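Side-chain contacts in ZT_dimer domain-containing protein (Thermotoga maritima, PDB 6VDA), which probably moves divalent metal ions such as zinc across the membrane as a cation diffusion facilitator, this chain being its metal-binding C-terminal domain: residues Y12-A17 with L69-D74; L19-N24 with R65-K70. All coordinates share one frame; numbering follows the deposited sequence.

Interaction 1 (Y12-A17 with L69-D74); sequences YDDIFA and LKRRDD
The guanidinium of Arg71 has one face laid over helix 6-19: the backbone O of Asp14 and the CB of Ala17 both lie over that face, with Ala17 CB 3.4 Å from Arg71 NH2. The Asp14 carboxylate does not pair flat with this group. Its plane stands 72° from the guanidinium, and Asp14 OD1 remains 4.0 Å from Arg71 NH2, an attraction between opposite charges but not a salt bridge. Arg71 reaches the helix because its CG is anti to the backbone N (chi1 173°) and the chain then bends at chi2.

The second guanidinium, that of Arg72, meets Asp14 OD2 obliquely, the two planes being 80° apart. Arg72 NH2 makes a weak hydrogen bond of 3.4 Å to Asp14 OD2 within a salt bridge, while Arg72 CD comes to 3.1 Å from the same oxygen, so the aliphatic arm supplies part of the touch. This is the alpha-beta-beta-alpha-beta, ferredoxin-like C-terminal domain of CDF transporters, which in this family lies in the cytoplasm, its two helices packed on one three-stranded sheet; here the C-terminal half of helix 6-19 is joined to the C-terminal end of helix 54-71, where Arg72 is the first residue to leave helical angles.

Bends at chi2 and chi3 fold Arg72 back on its own loop. There Arg72 NH1 forms a salt bridge with Asp74 OD2 at 3.1 Å, and Arg72 NE donates a weak hydrogen bond to Asp74 OD1, part of the same salt bridge, making a network of Asp14, Arg72 and Asp74. Asp10 adds a long, weak ion pair to Arg72 NH2.

Interaction 2 (L19-N24 with R65-K70); sequences LERFPN and RKEMLK
Arg21 NH1 and Glu67 OE1 form a salt bridge of 3.2 Å, the closest approach between residues 19-24 and 65-70. In the ferredoxin-like fold of this domain the loop leads from helix 6-19 into strand 26-36, and the bridge ties it to the second helix on the same side of the sheet. The evidence is for an electrostatic contact rather than a two-pronged one: of the carboxylate oxygens OE1 makes the contact, and no hydrogen bond forms between the segments. The guanidinium and carboxylate planes are only 26° apart, yet the oxygen lies oblique to the guanidinium, and the two side chains as a whole cross at about a right angle.

A type I beta turn from Leu19 to Phe22, closed by the bond from Phe22 N to Leu19 O (2.9 Å), sets out the two residues that reach the helix. Both have CB directed toward it. Arg21 is extended through chi1 and chi2 before bending at chi3, which carries its charged end to the carboxylate. The ring of Phe22 runs toward Leu60, Lys63 and Ile64 of helix 54-71 as well as to Glu67.

Glu67 meets the loop with two parts of its chain: a bend at chi2 (-51°) turns the carboxylate to Arg21, while the CG methylene goes to the aromatic ring. Val18 of helix 6-19 also touches this side chain. The ring contact is oblique, with the Phe22 CZ carbon 4.1 Å from Glu67 CG.

How the interactions relate
From the N terminus, helix 6-19 gives residues 12-17 to interaction 1, and the loop that follows gives 19-24 to interaction 2. After strands 26-36 and 39-48 the chain enters helix 54-71, where 65-70 closes the loop begun at 19-24, with 40 residues between. Residues 69-74 then close the longer loop of interaction 1, so the shorter loop is nested, apart from the shared Leu69 and Lys70. The centres of the two contacts are about 9 Å apart, and Ile15 CG1 packs 3.6 Å from Met68 CE, joining the two. Together they tie the first helix and its exit loop to the last two turns of helix 54-71 and the loop before strand 75-84.

Interaction 1 (Y12-A17 with L69-D74)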
ATOM      1  N   TYR A  12      17.521  -9.689  -5.483  1.00 86.12           N
ATOM      2  CA  TYR A  12      17.587  -8.426  -4.692  1.00 83.40           C
ATOM      3  C   TYR A  12      18.474  -7.440  -5.454  1.00 82.86           C
ATOM      4  O   TYR A  12      18.115  -6.258  -5.503  1.00 83.30           O
ATOM      5  CB  TYR A  12      18.067  -8.641  -3.248  1.00 81.49           C
ATOM      6  CG  TYR A  12      17.012  -9.171  -2.310  1.00 81.56           C
ATOM      7  CD1 TYR A  12      15.857  -8.452  -2.051  1.00 81.13           C
ATOM      8  CD2 TYR A  12      17.154 -10.399  -1.686  1.00 88.35           C
ATOM      9  CE1 TYR A  12      14.873  -8.937  -1.204  1.00 83.10           C
ATOM     10  CE2 TYR A  12      16.180 -10.901  -0.833  1.00 91.39           C
ATOM     11  CZ  TYR A  12      15.035 -10.163  -0.584  1.00 89.38           C
ATOM     12  OH  TYR A  12      14.067 -10.643   0.253  1.00 93.21           O
ATOM     13  N   ASP A  13      19.559  -7.930  -6.065  1.00 87.28           N
ATOM     14  CA  ASP A  13      20.527  -7.104  -6.839  1.00 91.10           C
ATOM     15  C   ASP A  13      19.770  -6.428  -7.986  1.00 90.58           C
ATOM     16  O   ASP A  13      19.884  -5.202  -8.104  1.00 98.78           O
ATOM     17  CB  ASP A  13      21.735  -7.924  -7.313  1.00 94.18           C
ATOM     18  CG  ASP A  13      22.762  -8.227  -6.227  1.00 98.26           C
ATOM     19  OD1 ASP A  13      22.792  -7.499  -5.220  1.00 99.02           O
ATOM     20  OD2 ASP A  13      23.539  -9.186  -6.399  1.00102.27           O
ATOM     21  N   ASP A  14      18.983  -7.189  -8.755  1.00 93.23           N
ATOM     22  CA  ASP A  14      18.223  -6.695  -9.941  1.00 94.60           C
ATOM     23  C   ASP A  14      17.147  -5.685  -9.507  1.00 88.91           C
ATOM     24  O   ASP A  14      16.962  -4.686 -10.220  1.00 87.43           O
ATOM     25  CB  ASP A  14      17.624  -7.860 -10.739  1.00 96.43           C
ATOM     26  CG  ASP A  14      18.675  -8.783 -11.338  1.00102.12           C
ATOM     27  OD1 ASP A  14      19.855  -8.666 -10.943  1.00106.23           O
ATOM     28  OD2 ASP A  14      18.314  -9.612 -12.194  1.00101.15           O
ATOM     29  N   ILE A  15      16.452  -5.938  -8.392  1.00 88.24           N
ATOM     30  CA  ILE A  15      15.387  -5.043  -7.844  1.00 86.16           C
ATOM     31  C   ILE A  15      16.031  -3.694  -7.503  1.00 84.61           C
ATOM     32  O   ILE A  15      15.611  -2.671  -8.065  1.00 80.09           O
ATOM     33  CB  ILE A  15      14.706  -5.669  -6.609  1.00 88.05           C
ATOM     34  CG1 ILE A  15      13.967  -6.967  -6.949  1.00 88.28           C
ATOM     35  CG2 ILE A  15      13.792  -4.659  -5.929  1.00 87.88           C
ATOM     36  CD1 ILE A  15      13.624  -7.813  -5.741  1.00 90.31           C
ATOM     37  N   PHE A  16      17.036  -3.707  -6.624  1.00 85.38           N
ATOM     38  CA  PHE A  16      17.779  -2.493  -6.193  1.00 85.16           C
ATOM     39  C   PHE A  16      18.413  -1.826  -7.418  1.00 84.92           C
ATOM     40  O   PHE A  16      18.473  -0.589  -7.451  1.00 87.06           O
ATOM     41  CB  PHE A  16      18.783  -2.833  -5.090  1.00 85.52           C
ATOM     42  CG  PHE A  16      18.186  -2.842  -3.708  1.00 83.63           C
ATOM     43  CD1 PHE A  16      18.011  -1.657  -3.009  1.00 86.48           C
ATOM     44  CD2 PHE A  16      17.772  -4.023  -3.116  1.00 85.63           C
ATOM     45  CE1 PHE A  16      17.457  -1.659  -1.738  1.00 85.88           C
ATOM     46  CE2 PHE A  16      17.211  -4.023  -1.847  1.00 87.61           C
ATOM     47  CZ  PHE A  16      17.060  -2.842  -1.158  1.00 86.59           C
ATOM     48  N   ALA A  17      18.841  -2.617  -8.406  1.00 86.17           N
ATOM     49  CA  ALA A  17      19.440  -2.121  -9.667  1.00 88.00           C
ATOM     50  C   ALA A  17      18.412  -1.270 -10.421  1.00 84.75           C
ATOM     51  O   ALA A  17      18.781  -0.194 -10.893  1.00 89.74           O
ATOM     52  CB  ALA A  17      19.947  -3.274 -10.503  1.00 90.75           C
ATOM     53  N   LEU A  69       9.146  -5.611 -14.295  1.00 85.54           N
ATOM     54  CA  LEU A  69       8.594  -6.711 -15.133  1.00 86.51           C
ATOM     55  C   LEU A  69       9.431  -6.871 -16.412  1.00 89.36           C
ATOM     56  O   LEU A  69       9.579  -8.017 -16.867  1.00 92.60           O
ATOM     57  CB  LEU A  69       7.120  -6.420 -15.445  1.00 86.30           C
ATOM     58  CG  LEU A  69       6.097  -7.151 -14.570  1.00 85.12           C
ATOM     59  CD1 LEU A  69       6.485  -7.110 -13.104  1.00 82.79           C
ATOM     60  CD2 LEU A  69       4.701  -6.581 -14.758  1.00 84.81           C
ATOM     61  N   LYS A  70       9.965  -5.773 -16.958  1.00 90.96           N
ATOM     62  CA  LYS A  70      10.797  -5.774 -18.194  1.00 95.99           C
ATOM     63  C   LYS A  70      12.172  -6.393 -17.904  1.00 98.13           C
ATOM     64  O   LYS A  70      12.736  -7.018 -18.818  1.00105.39           O
ATOM     65  CB  LYS A  70      10.974  -4.357 -18.753  1.00 96.45           C
ATOM     66  CG  LYS A  70       9.812  -3.821 -19.579  1.00 98.60           C
ATOM     67  CD  LYS A  70      10.162  -2.588 -20.402  1.00100.40           C
ATOM     68  N   ARG A  71      12.692  -6.215 -16.688  1.00100.06           N
ATOM     69  CA  ARG A  71      14.075  -6.603 -16.288  1.00100.89           C
ATOM     70  C   ARG A  71      14.161  -8.123 -16.125  1.00103.30           C
ATOM     71  O   ARG A  71      15.103  -8.727 -16.678  1.00101.85           O
ATOM     72  CB  ARG A  71      14.461  -5.912 -14.977  1.00 96.53           C
ATOM     73  CG  ARG A  71      15.785  -6.364 -14.380  1.00 98.11           C
ATOM     74  CD  ARG A  71      16.942  -5.483 -14.798  1.00100.36           C
ATOM     75  NE  ARG A  71      18.136  -5.771 -14.014  1.00102.55           N
ATOM     76  CZ  ARG A  71      19.215  -4.993 -13.958  1.00103.30           C
ATOM     77  NH1 ARG A  71      19.264  -3.863 -14.642  1.00102.53           N
ATOM     78  NH2 ARG A  71      20.247  -5.352 -13.214  1.00105.67           N
ATOM     79  N   ARG A  72      13.233  -8.699 -15.358  1.00101.88           N
ATOM     80  CA  ARG A  72      13.160 -10.150 -15.049  1.00102.75           C
ATOM     81  C   ARG A  72      11.844 -10.702 -15.602  1.00100.48           C
ATOM     82  O   ARG A  72      10.790 -10.168 -15.227  1.00102.85           O
ATOM     83  CB  ARG A  72      13.222 -10.370 -13.535  1.00103.92           C
ATOM     84  CG  ARG A  72      14.500  -9.876 -12.869  1.00103.57           C
ATOM     85  CD  ARG A  72      15.579 -10.937 -12.846  1.00108.18           C
ATOM     86  NE  ARG A  72      15.254 -12.041 -11.930  1.00110.47           N
ATOM     87  CZ  ARG A  72      16.144 -12.952 -11.476  1.00113.41           C
ATOM     88  NH1 ARG A  72      15.753 -13.929 -10.681  1.00112.97           N
ATOM     89  NH2 ARG A  72      17.434 -12.812 -11.736  1.00121.51           N
ATOM     90  N   ASP A  73      11.907 -11.744 -16.431  1.00 98.83           N
ATOM     91  CA  ASP A  73      10.710 -12.401 -17.021  1.00 99.92           C
ATOM     92  C   ASP A  73      10.086 -13.373 -16.005  1.00 96.91           C
ATOM     93  O   ASP A  73       9.076 -14.005 -16.364  1.00 95.26           O
ATOM     94  CB  ASP A  73      11.049 -13.094 -18.345  1.00105.05           C
ATOM     95  CG  ASP A  73      12.112 -14.177 -18.239  1.00108.06           C
ATOM     96  OD1 ASP A  73      13.311 -13.828 -18.219  1.00106.48           O
ATOM     97  OD2 ASP A  73      11.729 -15.361 -18.176  1.00109.54           O
ATOM     98  N   ASP A  74      10.640 -13.481 -14.790  1.00 93.89           N
ATOM     99  CA  ASP A  74      10.172 -14.426 -13.737  1.00 95.76           C
ATOM    100  C   ASP A  74       9.519 -13.670 -12.568  1.00 94.23           C
ATOM    101  O   ASP A  74       9.156 -14.337 -11.586  1.00 92.77           O
ATOM    102  CB  ASP A  74      11.307 -15.335 -13.257  1.00 97.08           C
ATOM    103  CG  ASP A  74      12.509 -14.599 -12.697  1.00 95.28           C
ATOM    104  OD1 ASP A  74      12.583 -13.372 -12.882  1.00 95.35           O
ATOM    105  OD2 ASP A  74      13.361 -15.260 -12.081  1.00 96.16           O
TER

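Interaction 2 (L19-N24 with R65-K70)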
ATOM      1  N   LEU A  19      15.636   0.266  -9.078  1.00 82.34           N
ATOM      2  CA  LEU A  19      15.212   1.436  -8.259  1.00 78.61           C
ATOM      3  C   LEU A  19      16.210   2.587  -8.427  1.00 79.26           C
ATOM      4  O   LEU A  19      15.753   3.741  -8.468  1.00 74.10           O
ATOM      5  CB  LEU A  19      15.091   1.020  -6.793  1.00 76.45           C
ATOM      6  CG  LEU A  19      13.957   0.045  -6.483  1.00 75.79           C
ATOM      7  CD1 LEU A  19      14.073  -0.457  -5.056  1.00 76.69           C
ATOM      8  CD2 LEU A  19      12.592   0.677  -6.731  1.00 73.31           C
ATOM      9  N   GLU A  20      17.508   2.278  -8.542  1.00 83.59           N
ATOM     10  CA  GLU A  20      18.604   3.271  -8.725  1.00 88.62           C
ATOM     11  C   GLU A  20      18.343   4.128  -9.970  1.00 90.45           C
ATOM     12  O   GLU A  20      18.865   5.252 -10.037  1.00 94.60           O
ATOM     13  CB  GLU A  20      19.962   2.573  -8.852  1.00 94.64           C
ATOM     14  CG  GLU A  20      20.570   2.163  -7.521  1.00 96.83           C
ATOM     15  CD  GLU A  20      22.003   1.667  -7.611  1.00103.65           C
ATOM     16  OE1 GLU A  20      22.488   1.439  -8.739  1.00108.27           O
ATOM     17  OE2 GLU A  20      22.639   1.514  -6.552  1.00112.09           O
ATOM     18  N   ARG A  21      17.582   3.597 -10.927  1.00 91.59           N
ATOM     19  CA  ARG A  21      17.179   4.280 -12.184  1.00 94.17           C
ATOM     20  C   ARG A  21      16.322   5.515 -11.872  1.00 90.72           C
ATOM     21  O   ARG A  21      16.295   6.439 -12.716  1.00 87.83           O
ATOM     22  CB  ARG A  21      16.408   3.296 -13.076  1.00 96.60           C
ATOM     23  CG  ARG A  21      16.548   3.552 -14.567  1.00 98.66           C
ATOM     24  CD  ARG A  21      16.000   2.412 -15.401  1.00100.95           C
ATOM     25  NE  ARG A  21      16.971   1.351 -15.659  1.00100.89           N
ATOM     26  CZ  ARG A  21      16.956   0.542 -16.722  1.00100.93           C
ATOM     27  NH1 ARG A  21      16.026   0.670 -17.655  1.00100.89           N
ATOM     28  NH2 ARG A  21      17.884  -0.392 -16.858  1.00102.32           N
ATOM     29  N   PHE A  22      15.652   5.527 -10.713  1.00 86.57           N
ATOM     30  CA  PHE A  22      14.618   6.525 -10.325  1.00 86.72           C
ATOM     31  C   PHE A  22      15.172   7.481  -9.270  1.00 87.06           C
ATOM     32  O   PHE A  22      15.382   7.094  -8.122  1.00 85.07           O
ATOM     33  CB  PHE A  22      13.364   5.804  -9.825  1.00 83.14           C
ATOM     34  CG  PHE A  22      12.629   5.039 -10.894  1.00 81.19           C
ATOM     35  CD1 PHE A  22      11.710   5.674 -11.711  1.00 82.83           C
ATOM     36  CD2 PHE A  22      12.859   3.686 -11.084  1.00 82.54           C
ATOM     37  CE1 PHE A  22      11.039   4.970 -12.699  1.00 86.14           C
ATOM     38  CE2 PHE A  22      12.185   2.980 -12.068  1.00 81.74           C
ATOM     39  CZ  PHE A  22      11.274   3.624 -12.873  1.00 84.83           C
ATOM     40  N   PRO A  23      15.395   8.766  -9.623  1.00 89.36           N
ATOM     41  CA  PRO A  23      16.089   9.703  -8.736  1.00 90.66           C
ATOM     42  C   PRO A  23      15.275  10.160  -7.515  1.00 87.22           C
ATOM     43  O   PRO A  23      15.867  10.485  -6.517  1.00 85.98           O
ATOM     44  CB  PRO A  23      16.389  10.911  -9.642  1.00 92.07           C
ATOM     45  CG  PRO A  23      15.335  10.846 -10.729  1.00 92.23           C
ATOM     46  CD  PRO A  23      14.996   9.379 -10.898  1.00 90.29           C
ATOM     47  N   ASN A  24      13.949  10.183  -7.637  1.00 87.90           N
ATOM     48  CA  ASN A  24      13.014  10.666  -6.583  1.00 89.94           C
ATOM     49  C   ASN A  24      12.538   9.483  -5.713  1.00 83.75           C
ATOM     50  O   ASN A  24      11.755   9.724  -4.771  1.00 79.56           O
ATOM     51  CB  ASN A  24      11.869  11.484  -7.196  1.00 94.90           C
ATOM     52  CG  ASN A  24      11.308  10.906  -8.481  1.00 99.95           C
ATOM     53  OD1 ASN A  24      11.554   9.744  -8.818  1.00 98.72           O
ATOM     54  ND2 ASN A  24      10.562  11.719  -9.216  1.00101.79           N
ATOM     55  N   ARG A  65       7.025  -0.695 -11.459  1.00 79.03           N
ATOM     56  CA  ARG A  65       6.497  -2.062 -11.704  1.00 80.38           C
ATOM     57  C   ARG A  65       6.781  -2.444 -13.160  1.00 79.29           C
ATOM     58  O   ARG A  65       7.170  -3.596 -13.399  1.00 82.18           O
ATOM     59  CB  ARG A  65       4.991  -2.151 -11.423  1.00 82.67           C
ATOM     60  CG  ARG A  65       4.381  -3.498 -11.794  1.00 88.05           C
ATOM     61  CD  ARG A  65       2.964  -3.725 -11.296  1.00 91.84           C
ATOM     62  NE  ARG A  65       1.996  -3.698 -12.389  1.00101.79           N
ATOM     63  CZ  ARG A  65       1.604  -4.745 -13.126  1.00104.71           C
ATOM     64  NH1 ARG A  65       2.076  -5.962 -12.910  1.00106.89           N
ATOM     65  NH2 ARG A  65       0.715  -4.567 -14.085  1.00109.72           N
ATOM     66  N   LYS A  66       6.571  -1.508 -14.086  1.00 79.13           N
ATOM     67  CA  LYS A  66       6.739  -1.719 -15.547  1.00 83.59           C
ATOM     68  C   LYS A  66       8.202  -2.107 -15.799  1.00 84.84           C
ATOM     69  O   LYS A  66       8.427  -3.153 -16.440  1.00 87.59           O
ATOM     70  CB  LYS A  66       6.296  -0.470 -16.320  1.00 84.83           C
ATOM     71  CG  LYS A  66       5.933  -0.687 -17.784  1.00 87.57           C
ATOM     72  N   GLU A  67       9.148  -1.339 -15.244  1.00 84.24           N
ATOM     73  CA  GLU A  67      10.612  -1.563 -15.398  1.00 83.93           C
ATOM     74  C   GLU A  67      11.029  -2.865 -14.709  1.00 84.34           C
ATOM     75  O   GLU A  67      11.891  -3.571 -15.274  1.00 89.20           O
ATOM     76  CB  GLU A  67      11.420  -0.380 -14.858  1.00 82.70           C
ATOM     77  CG  GLU A  67      11.495   0.787 -15.824  1.00 86.13           C
ATOM     78  CD  GLU A  67      11.931   0.387 -17.224  1.00 92.23           C
ATOM     79  OE1 GLU A  67      12.996  -0.269 -17.352  1.00 91.43           O
ATOM     80  OE2 GLU A  67      11.189   0.698 -18.182  1.00 93.61           O
ATOM     81  N   MET A  68      10.452  -3.178 -13.546  1.00 84.86           N
ATOM     82  CA  MET A  68      10.723  -4.445 -12.815  1.00 86.33           C
ATOM     83  C   MET A  68      10.356  -5.625 -13.724  1.00 85.96           C
ATOM     84  O   MET A  68      11.199  -6.511 -13.897  1.00 83.65           O
ATOM     85  CB  MET A  68       9.916  -4.537 -11.516  1.00 90.67           C
ATOM     86  CG  MET A  68      10.283  -3.477 -10.492  1.00 95.06           C
ATOM     87  SD  MET A  68      11.829  -3.813  -9.622  1.00101.18           S
ATOM     88  CE  MET A  68      11.353  -5.279  -8.711  1.00106.27           C
ATOM     89  N   LEU A  69       9.146  -5.611 -14.295  1.00 85.54           N
ATOM     90  CA  LEU A  69       8.594  -6.711 -15.133  1.00 86.51           C
ATOM     91  C   LEU A  69       9.431  -6.871 -16.412  1.00 89.36           C
ATOM     92  O   LEU A  69       9.579  -8.017 -16.867  1.00 92.60           O
ATOM     93  CB  LEU A  69       7.120  -6.420 -15.445  1.00 86.30           C
ATOM     94  CG  LEU A  69       6.097  -7.151 -14.570  1.00 85.12           C
ATOM     95  CD1 LEU A  69       6.485  -7.110 -13.104  1.00 82.79           C
ATOM     96  CD2 LEU A  69       4.701  -6.581 -14.758  1.00 84.81           C
ATOM     97  N   LYS A  70       9.965  -5.773 -16.958  1.00 90.96           N
ATOM     98  CA  LYS A  70      10.797  -5.774 -18.194  1.00 95.99           C
ATOM     99  C   LYS A  70      12.172  -6.393 -17.904  1.00 98.13           C
ATOM    100  O   LYS A  70      12.736  -7.018 -18.818  1.00105.39           O
ATOM    101  CB  LYS A  70      10.974  -4.357 -18.753  1.00 96.45           C
ATOM    102  CG  LYS A  70       9.812  -3.821 -19.579  1.00 98.60           C
ATOM    103  CD  LYS A  70      10.162  -2.588 -20.402  1.00100.40           C
TER